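Local coordinates for T-cell surface glycoprotein YE1/48 (PDB 1QO3) that serves as an inhibitory receptor on natural killer cells, recognising H-2d class I molecules through its C-type lectin-like domain and thereby preventing lysis of the target cell, at residues Trp18-Gly22 and Met23-Tyr27. The protein carries 1 engineered substitution. Numbering follows the deposited sequence.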
# COMPACT_ATOMS: atom_id res chain seq x y z
N TRP C 18 -17.32 -17.91 -4.33
CA TRP C 18 -17.21 -18.22 -2.91
C TRP C 18 -15.79 -18.12 -2.38
O TRP C 18 -14.83 -18.04 -3.15
CB TRP C 18 -17.69 -19.65 -2.67
CG TRP C 18 -16.75 -20.66 -3.29
CD1 TRP C 18 -16.72 -21.06 -4.60
CD2 TRP C 18 -15.68 -21.35 -2.63
NE1 TRP C 18 -15.69 -21.95 -4.79
CE2 TRP C 18 -15.04 -22.15 -3.60
CE3 TRP C 18 -15.20 -21.37 -1.31
CZ2 TRP C 18 -13.93 -22.97 -3.30
CZ3 TRP C 18 -14.10 -22.18 -1.01
CH2 TRP C 18 -13.48 -22.97 -2.00
N PHE C 19 -15.68 -18.17 -1.06
CA PHE C 19 -14.40 -18.14 -0.37
C PHE C 19 -14.70 -18.40 1.10
O PHE C 19 -15.86 -18.31 1.53
CB PHE C 19 -13.71 -16.78 -0.53
CG PHE C 19 -14.41 -15.64 0.18
CD1 PHE C 19 -14.30 -15.49 1.56
CD2 PHE C 19 -15.17 -14.72 -0.53
CE1 PHE C 19 -14.93 -14.43 2.22
CE2 PHE C 19 -15.81 -13.66 0.12
CZ PHE C 19 -15.69 -13.52 1.50
N CYS C 20 -13.67 -18.73 1.86
CA CYS C 20 -13.83 -18.98 3.29
C CYS C 20 -12.88 -18.05 4.05
O CYS C 20 -11.85 -17.63 3.52
CB CYS C 20 -13.52 -20.45 3.62
SG CYS C 20 -14.52 -21.72 2.78
N TYR C 21 -13.25 -17.73 5.28
CA TYR C 21 -12.46 -16.86 6.14
C TYR C 21 -12.75 -17.35 7.57
O TYR C 21 -13.88 -17.27 8.04
CB TYR C 21 -12.90 -15.40 5.96
CG TYR C 21 -12.08 -14.37 6.73
CD1 TYR C 21 -10.73 -14.19 6.48
CD2 TYR C 21 -12.68 -13.59 7.72
CE1 TYR C 21 -9.98 -13.26 7.20
CE2 TYR C 21 -11.94 -12.65 8.44
CZ TYR C 21 -10.60 -12.49 8.18
OH TYR C 21 -9.86 -11.58 8.91
N GLY C 22 -11.73 -17.87 8.24
CA GLY C 22 -11.92 -18.38 9.58
C GLY C 22 -12.81 -19.61 9.59
O GLY C 22 -12.66 -20.50 8.75
N MET C 23 -13.75 -19.66 10.53
CA MET C 23 -14.67 -20.80 10.64
C MET C 23 -15.94 -20.57 9.81
O MET C 23 -17.01 -21.05 10.18
CB MET C 23 -15.07 -21.03 12.10
CG MET C 23 -13.92 -21.47 12.99
SD MET C 23 -13.08 -22.90 12.29
CE MET C 23 -14.26 -24.22 12.68
N LYS C 24 -15.81 -19.88 8.69
CA LYS C 24 -16.99 -19.60 7.89
C LYS C 24 -16.71 -19.48 6.40
O LYS C 24 -15.62 -19.07 6.00
CB LYS C 24 -17.60 -18.30 8.40
CG LYS C 24 -19.08 -18.24 8.39
CD LYS C 24 -19.52 -17.13 9.33
CE LYS C 24 -20.89 -16.61 8.97
NZ LYS C 24 -21.24 -15.49 9.87
N CYS C 25 -17.69 -19.83 5.59
CA CYS C 25 -17.54 -19.69 4.15
C CYS C 25 -18.72 -18.87 3.61
O CYS C 25 -19.81 -18.87 4.18
CB CYS C 25 -17.46 -21.06 3.48
SG CYS C 25 -16.06 -22.08 4.07
N TYR C 26 -18.47 -18.16 2.52
CA TYR C 26 -19.48 -17.29 1.94
C TYR C 26 -19.69 -17.58 0.47
O TYR C 26 -18.73 -17.77 -0.27
CB TYR C 26 -19.04 -15.83 2.13
CG TYR C 26 -18.58 -15.50 3.54
CD1 TYR C 26 -17.38 -16.02 4.04
CD2 TYR C 26 -19.34 -14.70 4.38
CE1 TYR C 26 -16.96 -15.74 5.35
CE2 TYR C 26 -18.94 -14.41 5.69
CZ TYR C 26 -17.75 -14.94 6.16
OH TYR C 26 -17.37 -14.69 7.46
N TYR C 27 -20.94 -17.61 0.05
CA TYR C 27 -21.25 -17.86 -1.36
C TYR C 27 -22.08 -16.71 -1.91
O TYR C 27 -23.13 -16.37 -1.37
CB TYR C 27 -22.00 -19.19 -1.51
CG TYR C 27 -21.25 -20.36 -0.91
CD1 TYR C 27 -21.21 -20.54 0.47
CD2 TYR C 27 -20.51 -21.23 -1.72
CE1 TYR C 27 -20.43 -21.55 1.04
CE2 TYR C 27 -19.72 -22.26 -1.15
CZ TYR C 27 -19.69 -22.41 0.23
OH TYR C 27 -18.91 -23.38 0.81
O HOH W 1 -15.65 -15.44 9.22
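F19 and Y26 meet with their rings slid apart, the planes 26° from parallel, so they touch near their rims, F19 CE1 lying 3.4 Å from Y26 CD1. One face of the F19 ring takes Y26 CB toward its rim, while the edge of the Y26 ring has F19 O and a water in its plane. On the other face of the hairpin, W18 and Y27 run side by side, their planes again near parallel but barely overlapping; the touch is W18 CB to Y27 CD2, at 3.4 Å. With CG set between the backbone N and the carbonyl carbon (chi1 68°), the far ring of the W18 indole runs on past Y27, so CB and CG do most of the touching.

Between these two pairs runs a tight antiparallel hairpin turning at G22-M23, where the positive phi of G22 (68°) is a backbone shape that favours glycine. F19 and Y26 form the hydrogen-bonded pair: Y26 N reaches F19 O at 2.8 Å, nearly straight, and F19 N gives a longer bond to Y26 O. Nearer the turn, Y21 N binds K24 O at 2.8 Å. C20 and C25, a non-hydrogen-bonded pair on the W18-Y27 face, are joined by a disulfide across the two strands, a covalent tie close to the turn. The water donates to both Y21 O and Y26 OH, linking a main-chain carbonyl to the phenol, whose hydroxyl also bonds E57. The K24 chain, extended beyond CG, carries NZ clear of the hairpin to salt bridges with D53 and E57.

Within the C-type lectin-like domain, helix 55-64 packs on the F19-Y26 face through F60, L61 and V64. Strand 24-30 pairs with strand 124-131, whereas C20 and Y21 pair antiparallel with a strand of the second subunit, continuing the sheet across the dimer interface.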